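Local coordinates for pesticidal crystal protein Cry4Aa (Bacillus thuringiensis, PDB 2C9K) that binds midgut epithelial cells of mosquito larvae and promotes their colloid-osmotic lysis, acting as a pore-forming insecticidal toxin, at residues S272-Y277 and K438-P443; N368-I373 and T445-V450; F520-Y525 and F568-F573. One frame throughout, in Å; residues are numbered along the deposited sequence.

Contact 1 of 3, residues S272-Y277 and K438-P443; sequences SPYKYY and KSLSIP
Leu440 lies over one face of the Tyr274 ring, its CG 3.9 Å from the ring centroid and 23° off the normal, a CH-pi contact displaced toward the rim. One branch, CD2, reaches back along the tyrosine to its CB (3.6 Å), so the leucine spans the root of the aromatic side chain as well as the ring. Ile442 meets the same ring differently: its CD1 comes in at the edge, near the ring plane, 3.9 Å from Tyr274 CE2. That methyl is also approached by the Tyr277 hydroxyl, so Ile442 is touched by both tyrosines. The polar link is modest, a weak hydrogen bond from Ile442 N to Tyr274 OH (3.3 Å, 159° at the hydrogen). The stronger partner of this hydroxyl is Thr448 O, which ties the phenol to the turn beyond the strand.

Positioning begins in the backbone. Residues 274-276 form a short 3-10 turn, with Tyr276 N bonded to Pro273 O at 2.7 Å. With CG of Tyr274 beside its own backbone N (chi1 -49°), the ring is laid across the end of strand 432-440, and Pro273 CG lies over the opposite face of the ring from Leu440. Tyr277 OH is probably hydrogen-bonded to Tyr446 OH, though the modelled separation is doubtfully short.

The contact belongs to the middle, beta-prism domain of the three-domain Cry toxins. It joins the loop between strand 262-267 and helix 279-286 to the outgoing end of strand 432-440; Tyr281 of that helix packs on Leu440 and Ile442, while Val450 at the start of strand 450-457 touches Tyr274.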
loop_
_atom_site.group_PDB
_atom_site.type_symbol
_atom_site.label_atom_id
_atom_site.label_comp_id
_atom_site.label_asym_id
_atom_site.label_seq_id
_atom_site.Cartn_x
_atom_site.Cartn_y
_atom_site.Cartn_z
ATOM N N SER A 272 23.492 16.263 3.034
ATOM C CA SER A 272 23.932 16.162 1.646
ATOM C C SER A 272 23.362 17.361 0.905
ATOM O O SER A 272 22.337 17.902 1.302
ATOM C CB SER A 272 23.426 14.869 1.022
ATOM O OG SER A 272 23.895 13.749 1.757
ATOM N N PRO A 273 24.022 17.795 -0.181
ATOM C CA PRO A 273 23.564 18.950 -0.968
ATOM C C PRO A 273 22.383 18.707 -1.897
ATOM O O PRO A 273 21.662 19.642 -2.246
ATOM C CB PRO A 273 24.814 19.343 -1.745
ATOM C CG PRO A 273 25.413 18.008 -2.038
ATOM C CD PRO A 273 25.307 17.293 -0.697
ATOM N N TYR A 274 22.187 17.458 -2.296
ATOM C CA TYR A 274 21.109 17.113 -3.212
ATOM C C TYR A 274 19.751 17.725 -2.873
ATOM O O TYR A 274 18.863 17.789 -3.726
ATOM C CB TYR A 274 20.996 15.590 -3.312
ATOM C CG TYR A 274 22.336 14.961 -3.557
ATOM C CD1 TYR A 274 23.022 14.327 -2.527
ATOM C CD2 TYR A 274 22.968 15.087 -4.795
ATOM C CE1 TYR A 274 24.314 13.837 -2.719
ATOM C CE2 TYR A 274 24.255 14.600 -5.000
ATOM C CZ TYR A 274 24.921 13.978 -3.953
ATOM O OH TYR A 274 26.195 13.499 -4.130
ATOM N N LYS A 275 19.588 18.179 -1.639
ATOM C CA LYS A 275 18.324 18.779 -1.245
ATOM C C LYS A 275 18.119 20.118 -1.943
ATOM O O LYS A 275 17.015 20.656 -1.941
ATOM C CB LYS A 275 18.275 18.963 0.273
ATOM C CG LYS A 275 19.486 19.678 0.847
ATOM C CD LYS A 275 19.411 19.773 2.355
ATOM C CE LYS A 275 20.498 20.679 2.895
ATOM N NZ LYS A 275 20.526 20.704 4.389
ATOM N N TYR A 276 19.179 20.645 -2.555
ATOM C CA TYR A 276 19.112 21.940 -3.241
ATOM C C TYR A 276 18.854 21.810 -4.737
ATOM O O TYR A 276 18.669 22.802 -5.429
ATOM C CB TYR A 276 20.405 22.732 -3.010
ATOM C CG TYR A 276 20.641 23.145 -1.569
ATOM C CD1 TYR A 276 21.815 22.787 -0.909
ATOM C CD2 TYR A 276 19.695 23.890 -0.866
ATOM C CE1 TYR A 276 22.040 23.154 0.409
ATOM C CE2 TYR A 276 19.911 24.264 0.459
ATOM C CZ TYR A 276 21.087 23.886 1.085
ATOM O OH TYR A 276 21.307 24.219 2.396
ATOM N N TYR A 277 18.855 20.576 -5.226
ATOM C CA TYR A 277 18.598 20.303 -6.633
ATOM C C TYR A 277 17.102 20.261 -6.873
ATOM O O TYR A 277 16.307 20.265 -5.930
ATOM C CB TYR A 277 19.199 18.963 -7.038
ATOM C CG TYR A 277 20.685 19.004 -7.259
ATOM C CD1 TYR A 277 21.553 19.372 -6.233
ATOM C CD2 TYR A 277 21.227 18.687 -8.502
ATOM C CE1 TYR A 277 22.927 19.428 -6.443
ATOM C CE2 TYR A 277 22.593 18.737 -8.722
ATOM C CZ TYR A 277 23.433 19.107 -7.690
ATOM O OH TYR A 277 24.780 19.147 -7.905
ATOM N N LYS A 438 18.117 2.323 -3.482
ATOM C CA LYS A 438 18.667 3.209 -4.508
ATOM C C LYS A 438 19.594 4.206 -3.849
ATOM O O LYS A 438 19.609 4.331 -2.627
ATOM C CB LYS A 438 17.556 3.969 -5.249
ATOM C CG LYS A 438 17.022 3.249 -6.469
ATOM C CD LYS A 438 15.819 3.941 -7.069
ATOM C CE LYS A 438 16.182 5.261 -7.733
ATOM N NZ LYS A 438 16.868 5.115 -9.041
ATOM N N SER A 439 20.349 4.938 -4.656
ATOM C CA SER A 439 21.278 5.911 -4.113
ATOM C C SER A 439 21.528 7.058 -5.091
ATOM O O SER A 439 21.629 6.836 -6.300
ATOM C CB SER A 439 22.593 5.207 -3.792
ATOM O OG SER A 439 23.288 5.854 -2.747
ATOM N N LEU A 440 21.600 8.281 -4.567
ATOM C CA LEU A 440 21.883 9.463 -5.378
ATOM C C LEU A 440 23.267 9.951 -4.975
ATOM O O LEU A 440 23.518 10.240 -3.808
ATOM C CB LEU A 440 20.850 10.571 -5.131
ATOM C CG LEU A 440 21.166 12.016 -5.579
ATOM C CD1 LEU A 440 21.660 12.046 -7.013
ATOM C CD2 LEU A 440 19.913 12.877 -5.445
ATOM N N SER A 441 24.173 10.013 -5.942
ATOM C CA SER A 441 25.537 10.462 -5.688
ATOM C C SER A 441 26.199 10.827 -6.997
ATOM O O SER A 441 26.094 10.105 -7.991
ATOM C CB SER A 441 26.354 9.362 -5.025
ATOM O OG SER A 441 26.651 8.349 -5.965
ATOM N N ILE A 442 26.884 11.957 -6.989
ATOM C CA ILE A 442 27.587 12.441 -8.159
ATOM C C ILE A 442 29.043 12.479 -7.720
ATOM O O ILE A 442 29.524 13.502 -7.234
ATOM C CB ILE A 442 27.091 13.841 -8.516
ATOM C CG1 ILE A 442 25.564 13.815 -8.618
ATOM C CG2 ILE A 442 27.711 14.297 -9.813
ATOM C CD1 ILE A 442 24.932 15.163 -8.760
ATOM N N PRO A 443 29.755 11.346 -7.858
ATOM C CA PRO A 443 31.167 11.227 -7.470
ATOM C C PRO A 443 32.049 12.299 -8.089
ATOM O O PRO A 443 32.919 12.860 -7.433
ATOM C CB PRO A 443 31.540 9.827 -7.949
ATOM C CG PRO A 443 30.251 9.081 -7.824
ATOM C CD PRO A 443 29.256 10.068 -8.393
#

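Contact 2 of 3, residues N368-I373 and T445-V450; sequences NDYNNI and TYKTQV
Lys447 runs across one face of the Tyr370 ring and can be followed atom by atom. Its CB starts against the opposing backbone, 3.5 Å from Tyr370 N, and also faces the ring. CG passes 3.9 Å from Tyr370 CE2. CD then sits over the face in a CH-pi contact, 4.0 Å from the ring centroid, with Asp369 OD2 and Asn368 O also nearby. Extended as far as CE, the chain bends at its last torsion (chi4 -52°), which brings NZ down to the phenol, where it donates a hydrogen bond to Tyr370 OH of 3.2 Å. The carboxylate of Asp369 lies too far from NZ for a salt bridge, though its charge probably still favours the ammonium group here.

Both segments are irregular connections in the beta-prism domain: residues 368-373 lead from strand 353-362 into strand 373-381, whereas the connection formed by residues 445-450 leads from strand 432-440 into strand 450-457. By their order in the fold they probably correspond to loops 2 and 3, apical loops implicated in receptor recognition in related Cry toxins.

Amides and one water complete the union. Lys447 N donates to Asn368 OD1 (3.3 Å), approaching 25° away from the carbonyl plane. On the other side of the same residue, a water donates to Lys447 O and to Asn372 OD1, each 2.8 Å from the water oxygen, and accepts a weak bond from Gln449 NE2. The amides of Asn372 and Gln449 are turned 68° apart; Asn372 ND2 is bonded to Phe313 O, and Gln449 OE1 probably accepts from Ser439 OG.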
loop_
_atom_site.group_PDB
_atom_site.type_symbol
_atom_site.label_atom_id
_atom_site.label_comp_id
_atom_site.label_asym_id
_atom_site.label_seq_id
_atom_site.Cartn_x
_atom_site.Cartn_y
_atom_site.Cartn_z
ATOM N N ASN A 368 31.716 18.423 2.881
ATOM C CA ASN A 368 31.806 17.677 1.646
ATOM C C ASN A 368 32.728 16.497 1.894
ATOM O O ASN A 368 33.846 16.443 1.381
ATOM C CB ASN A 368 32.350 18.542 0.525
ATOM C CG ASN A 368 32.458 17.785 -0.770
ATOM O OD1 ASN A 368 31.631 16.928 -1.068
ATOM N ND2 ASN A 368 33.476 18.093 -1.551
ATOM N N ASP A 369 32.236 15.556 2.698
ATOM C CA ASP A 369 32.985 14.360 3.072
ATOM C C ASP A 369 32.082 13.113 3.046
ATOM O O ASP A 369 30.860 13.220 3.150
ATOM C CB ASP A 369 33.579 14.570 4.465
ATOM C CG ASP A 369 34.983 14.023 4.588
ATOM O OD1 ASP A 369 35.610 14.263 5.644
ATOM O OD2 ASP A 369 35.456 13.355 3.636
ATOM N N TYR A 370 32.683 11.935 2.912
ATOM C CA TYR A 370 31.914 10.692 2.836
ATOM C C TYR A 370 30.948 10.454 3.995
ATOM O O TYR A 370 31.330 10.584 5.156
ATOM C CB TYR A 370 32.853 9.479 2.740
ATOM C CG TYR A 370 33.796 9.489 1.554
ATOM C CD1 TYR A 370 35.163 9.721 1.723
ATOM C CD2 TYR A 370 33.321 9.286 0.261
ATOM C CE1 TYR A 370 36.030 9.754 0.634
ATOM C CE2 TYR A 370 34.178 9.318 -0.833
ATOM C CZ TYR A 370 35.533 9.555 -0.643
ATOM O OH TYR A 370 36.378 9.613 -1.735
ATOM N N ASN A 371 29.698 10.119 3.678
ATOM C CA ASN A 371 28.704 9.804 4.708
ATOM C C ASN A 371 28.065 8.458 4.373
ATOM O O ASN A 371 26.933 8.164 4.768
ATOM C CB ASN A 371 27.629 10.902 4.843
ATOM C CG ASN A 371 26.862 11.171 3.550
ATOM O OD1 ASN A 371 25.969 12.013 3.529
ATOM N ND2 ASN A 371 27.206 10.468 2.478
ATOM N N ASN A 372 28.839 7.650 3.649
ATOM C CA ASN A 372 28.464 6.311 3.202
ATOM C C ASN A 372 28.104 5.328 4.313
ATOM O O ASN A 372 28.378 5.557 5.491
ATOM C CB ASN A 372 29.616 5.692 2.410
ATOM C CG ASN A 372 29.950 6.463 1.169
ATOM O OD1 ASN A 372 30.027 7.693 1.185
ATOM N ND2 ASN A 372 30.170 5.743 0.075
ATOM N N ILE A 373 27.501 4.217 3.904
ATOM C CA ILE A 373 27.133 3.148 4.820
ATOM C C ILE A 373 28.380 2.277 4.972
ATOM O O ILE A 373 29.003 1.897 3.979
ATOM C CB ILE A 373 25.981 2.280 4.242
ATOM C CG1 ILE A 373 24.703 3.111 4.125
ATOM C CG2 ILE A 373 25.736 1.076 5.132
ATOM C CD1 ILE A 373 23.524 2.346 3.555
ATOM N N THR A 445 31.844 15.073 -8.259
ATOM C CA THR A 445 31.796 16.341 -7.541
ATOM C C THR A 445 31.694 16.238 -6.025
ATOM O O THR A 445 32.371 16.964 -5.303
ATOM C CB THR A 445 30.597 17.183 -8.045
ATOM O OG1 THR A 445 30.716 17.390 -9.462
ATOM C CG2 THR A 445 30.537 18.519 -7.324
ATOM N N TYR A 446 30.844 15.339 -5.543
ATOM C CA TYR A 446 30.640 15.193 -4.112
ATOM C C TYR A 446 31.086 13.873 -3.524
ATOM O O TYR A 446 31.301 12.885 -4.234
ATOM C CB TYR A 446 29.166 15.377 -3.775
ATOM C CG TYR A 446 28.503 16.521 -4.496
ATOM C CD1 TYR A 446 28.134 16.408 -5.831
ATOM C CD2 TYR A 446 28.228 17.711 -3.834
ATOM C CE1 TYR A 446 27.504 17.448 -6.484
ATOM C CE2 TYR A 446 27.597 18.758 -4.480
ATOM C CZ TYR A 446 27.237 18.620 -5.803
ATOM O OH TYR A 446 26.605 19.661 -6.432
ATOM N N LYS A 447 31.211 13.876 -2.199
ATOM C CA LYS A 447 31.595 12.688 -1.450
ATOM C C LYS A 447 30.373 12.178 -0.700
ATOM O O LYS A 447 30.387 11.072 -0.162
ATOM C CB LYS A 447 32.708 13.007 -0.453
ATOM C CG LYS A 447 34.049 13.250 -1.090
ATOM C CD LYS A 447 35.109 13.435 -0.025
ATOM C CE LYS A 447 36.445 13.781 -0.646
ATOM N NZ LYS A 447 36.784 12.784 -1.686
ATOM N N THR A 448 29.323 12.995 -0.667
ATOM C CA THR A 448 28.093 12.625 0.012
ATOM C C THR A 448 27.227 11.785 -0.896
ATOM O O THR A 448 27.331 11.860 -2.114
ATOM C CB THR A 448 27.279 13.847 0.433
ATOM O OG1 THR A 448 27.151 14.728 -0.679
ATOM C CG2 THR A 448 27.948 14.571 1.561
ATOM N N GLN A 449 26.359 10.993 -0.280
ATOM C CA GLN A 449 25.457 10.105 -1.003
ATOM C C GLN A 449 24.203 9.935 -0.149
ATOM O O GLN A 449 24.297 9.764 1.069
ATOM C CB GLN A 449 26.146 8.758 -1.204
ATOM C CG GLN A 449 25.465 7.815 -2.161
ATOM C CD GLN A 449 26.186 6.475 -2.251
ATOM O OE1 GLN A 449 25.781 5.583 -2.999
ATOM N NE2 GLN A 449 27.258 6.330 -1.486
ATOM N N VAL A 450 23.037 10.013 -0.787
ATOM C CA VAL A 450 21.751 9.858 -0.097
ATOM C C VAL A 450 21.108 8.537 -0.519
ATOM O O VAL A 450 21.011 8.239 -1.713
ATOM C CB VAL A 450 20.772 10.999 -0.450
ATOM C CG1 VAL A 450 19.408 10.700 0.117
ATOM C CG2 VAL A 450 21.272 12.307 0.110
HETATM O O HOH W 1 29.470 8.740 -1.351
#

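Contact 3 of 3, residues F520-Y525 and F568-F573; sequences FIRIRY and FQYLEF
Ile523 and Leu571 form a hydrogen-bonded antiparallel pair, each backbone N reaching the other's O; Leu571 N to Ile523 O measures 3.0 Å. Tyr525 and Gln569 repeat the pattern, and Phe573 N adds a nearly straight bond to Ile521 O (3.2 Å, 170° at the hydrogen). Arg522-Glu572 and Arg524-Tyr570 are the non-hydrogen-bonded pairs between them.

Apolar contacts gather on one face. The Phe573 ring packs against two isoleucines: Phe573 CE1 lies 3.6 Å from Ile523 CD1, while Phe573 CD1 touches Ile521 CG1. Further along, Leu571 CD1 approaches Tyr525 OH at 3.5 Å; that hydroxyl is bonded to Asn552 N.

Pi and charged groups occupy the other face. Arg524 CG lies over the Tyr570 ring, 4.1 Å from its centroid. Arg522 instead presents a guanidinium face to the edge of that ring, NE 3.4 Å from Tyr570 CD2, the planes 83° apart. A water links Arg522 NH1 to Glu572 OE1, weakly on the carboxylate side.

Both guanidinium groups find acids on strand 600-609: Arg522 pairs with Glu606 and Arg524 with Asp603. The arginine-rich strand of this C-terminal beta-sandwich domain thus probably has its buried charge largely balanced within its own sheet, while its isoleucines pack into the sandwich core.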
loop_
_atom_site.group_PDB
_atom_site.type_symbol
_atom_site.label_atom_id
_atom_site.label_comp_id
_atom_site.label_asym_id
_atom_site.label_seq_id
_atom_site.Cartn_x
_atom_site.Cartn_y
_atom_site.Cartn_z
ATOM N N PHE A 520 -14.152 -18.594 -12.689
ATOM C CA PHE A 520 -14.509 -17.658 -13.734
ATOM C C PHE A 520 -13.415 -16.641 -13.457
ATOM O O PHE A 520 -13.207 -16.266 -12.303
ATOM C CB PHE A 520 -15.899 -17.033 -13.515
ATOM C CG PHE A 520 -17.029 -17.886 -14.024
ATOM C CD1 PHE A 520 -18.137 -18.151 -13.223
ATOM C CD2 PHE A 520 -16.954 -18.485 -15.280
ATOM C CE1 PHE A 520 -19.142 -19.007 -13.660
ATOM C CE2 PHE A 520 -17.962 -19.349 -15.727
ATOM C CZ PHE A 520 -19.053 -19.609 -14.911
ATOM N N ILE A 521 -12.655 -16.242 -14.462
ATOM C CA ILE A 521 -11.649 -15.245 -14.170
ATOM C C ILE A 521 -12.292 -13.906 -14.575
ATOM O O ILE A 521 -12.877 -13.783 -15.648
ATOM C CB ILE A 521 -10.252 -15.580 -14.875
ATOM C CG1 ILE A 521 -9.854 -14.490 -15.856
ATOM C CG2 ILE A 521 -10.285 -16.960 -15.515
ATOM C CD1 ILE A 521 -9.302 -13.289 -15.182
ATOM N N ARG A 522 -12.232 -12.934 -13.664
ATOM C CA ARG A 522 -12.833 -11.607 -13.852
ATOM C C ARG A 522 -11.763 -10.523 -13.827
ATOM O O ARG A 522 -10.804 -10.625 -13.074
ATOM C CB ARG A 522 -13.839 -11.364 -12.729
ATOM C CG ARG A 522 -14.596 -10.077 -12.817
ATOM C CD ARG A 522 -15.631 -10.008 -11.718
ATOM N NE ARG A 522 -15.066 -9.622 -10.428
ATOM C CZ ARG A 522 -15.762 -9.588 -9.292
ATOM N NH1 ARG A 522 -17.043 -9.927 -9.291
ATOM N NH2 ARG A 522 -15.192 -9.192 -8.161
ATOM N N ILE A 523 -11.931 -9.480 -14.631
ATOM C CA ILE A 523 -10.940 -8.406 -14.712
ATOM C C ILE A 523 -11.441 -7.019 -14.285
ATOM O O ILE A 523 -12.538 -6.603 -14.665
ATOM C CB ILE A 523 -10.392 -8.319 -16.162
ATOM C CG1 ILE A 523 -9.387 -9.437 -16.398
ATOM C CG2 ILE A 523 -9.740 -6.981 -16.421
ATOM C CD1 ILE A 523 -8.947 -9.503 -17.828
ATOM N N ARG A 524 -10.632 -6.311 -13.490
ATOM C CA ARG A 524 -10.964 -4.955 -13.037
ATOM C C ARG A 524 -10.046 -4.046 -13.843
ATOM O O ARG A 524 -8.847 -3.975 -13.582
ATOM C CB ARG A 524 -10.686 -4.784 -11.535
ATOM C CG ARG A 524 -11.158 -3.439 -10.956
ATOM C CD ARG A 524 -11.167 -3.435 -9.426
ATOM N NE ARG A 524 -11.869 -2.287 -8.836
ATOM C CZ ARG A 524 -11.327 -1.090 -8.598
ATOM N NH1 ARG A 524 -10.059 -0.849 -8.897
ATOM N NH2 ARG A 524 -12.054 -0.130 -8.043
ATOM N N TYR A 525 -10.617 -3.350 -14.820
ATOM C CA TYR A 525 -9.838 -2.494 -15.707
ATOM C C TYR A 525 -10.470 -1.129 -15.901
ATOM O O TYR A 525 -11.576 -0.866 -15.441
ATOM C CB TYR A 525 -9.759 -3.146 -17.081
ATOM C CG TYR A 525 -11.092 -3.049 -17.796
ATOM C CD1 TYR A 525 -11.264 -2.204 -18.899
ATOM C CD2 TYR A 525 -12.213 -3.720 -17.306
ATOM C CE1 TYR A 525 -12.516 -2.030 -19.483
ATOM C CE2 TYR A 525 -13.468 -3.548 -17.886
ATOM C CZ TYR A 525 -13.611 -2.702 -18.968
ATOM O OH TYR A 525 -14.854 -2.526 -19.519
ATOM N N PHE A 568 -13.125 2.633 -12.945
ATOM C CA PHE A 568 -12.748 1.229 -13.054
ATOM C C PHE A 568 -14.000 0.374 -12.972
ATOM O O PHE A 568 -14.858 0.600 -12.120
ATOM C CB PHE A 568 -11.768 0.832 -11.949
ATOM C CG PHE A 568 -10.403 1.449 -12.104
ATOM C CD1 PHE A 568 -10.148 2.739 -11.649
ATOM C CD2 PHE A 568 -9.384 0.753 -12.748
ATOM C CE1 PHE A 568 -8.908 3.327 -11.833
ATOM C CE2 PHE A 568 -8.138 1.332 -12.941
ATOM C CZ PHE A 568 -7.900 2.625 -12.482
ATOM N N GLN A 569 -14.111 -0.598 -13.872
ATOM C CA GLN A 569 -15.266 -1.487 -13.897
ATOM C C GLN A 569 -14.871 -2.958 -13.942
ATOM O O GLN A 569 -13.682 -3.290 -13.995
ATOM C CB GLN A 569 -16.167 -1.129 -15.076
ATOM C CG GLN A 569 -16.863 0.214 -14.887
ATOM C CD GLN A 569 -17.749 0.237 -13.647
ATOM O OE1 GLN A 569 -18.147 1.305 -13.173
ATOM N NE2 GLN A 569 -18.072 -0.950 -13.121
ATOM N N TYR A 570 -15.865 -3.841 -13.920
ATOM C CA TYR A 570 -15.594 -5.271 -13.914
ATOM C C TYR A 570 -16.185 -6.075 -15.057
ATOM O O TYR A 570 -17.387 -6.022 -15.309
ATOM C CB TYR A 570 -16.098 -5.897 -12.614
ATOM C CG TYR A 570 -15.442 -5.405 -11.342
ATOM C CD1 TYR A 570 -15.598 -4.086 -10.913
ATOM C CD2 TYR A 570 -14.713 -6.283 -10.533
ATOM C CE1 TYR A 570 -15.049 -3.652 -9.706
ATOM C CE2 TYR A 570 -14.161 -5.862 -9.324
ATOM C CZ TYR A 570 -14.336 -4.546 -8.918
ATOM O OH TYR A 570 -13.805 -4.134 -7.727
ATOM N N LEU A 571 -15.334 -6.836 -15.736
ATOM C CA LEU A 571 -15.785 -7.710 -16.816
ATOM C C LEU A 571 -15.304 -9.111 -16.487
ATOM O O LEU A 571 -14.242 -9.284 -15.888
ATOM C CB LEU A 571 -15.242 -7.268 -18.179
ATOM C CG LEU A 571 -16.161 -6.276 -18.894
ATOM C CD1 LEU A 571 -15.587 -5.903 -20.255
ATOM C CD2 LEU A 571 -17.539 -6.905 -19.035
ATOM N N GLU A 572 -16.093 -10.104 -16.884
ATOM C CA GLU A 572 -15.793 -11.498 -16.602
ATOM C C GLU A 572 -15.854 -12.329 -17.875
ATOM O O GLU A 572 -16.741 -12.136 -18.705
ATOM C CB GLU A 572 -16.823 -12.012 -15.602
ATOM C CG GLU A 572 -16.542 -13.352 -14.994
ATOM C CD GLU A 572 -17.590 -13.724 -13.961
ATOM O OE1 GLU A 572 -17.830 -12.920 -13.029
ATOM O OE2 GLU A 572 -18.175 -14.822 -14.078
ATOM N N PHE A 573 -14.910 -13.247 -18.041
ATOM C CA PHE A 573 -14.912 -14.096 -19.217
ATOM C C PHE A 573 -16.018 -15.131 -19.048
ATOM O O PHE A 573 -16.328 -15.536 -17.929
ATOM C CB PHE A 573 -13.572 -14.800 -19.375
ATOM C CG PHE A 573 -12.423 -13.873 -19.601
ATOM C CD1 PHE A 573 -11.621 -13.472 -18.545
ATOM C CD2 PHE A 573 -12.120 -13.427 -20.880
ATOM C CE1 PHE A 573 -10.527 -12.642 -18.757
ATOM C CE2 PHE A 573 -11.029 -12.596 -21.106
ATOM C CZ PHE A 573 -10.228 -12.202 -20.043
HETATM O O HOH W 2 -14.022 -16.766 -16.869
HETATM O O HOH W 3 -19.320 -10.323 -11.592
HETATM O O HOH W 4 -14.396 -1.107 -8.121
#

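In the fold
Contacts 1 and 2 are neighbours in the beta-prism domain, their centres about 8 Å apart. Their segments alternate along the chain, in the order 272-277, 368-373, 438-443 and 445-450, and the last two together make up nearly all of the connection between strands 432-440 and 450-457. That hairpin therefore serves both contacts, gathering three connections into one cluster at the end of the domain, consistent with a shared surface for receptor recognition. Contact 3 follows later in sequence, within the C-terminal domain, on the opposite side of the chain's centre. It lies about 44 Å from contact 1 and about 49 Å from contact 2, between centres, joining strands 517-527 and 569-572 inside a separate sheet.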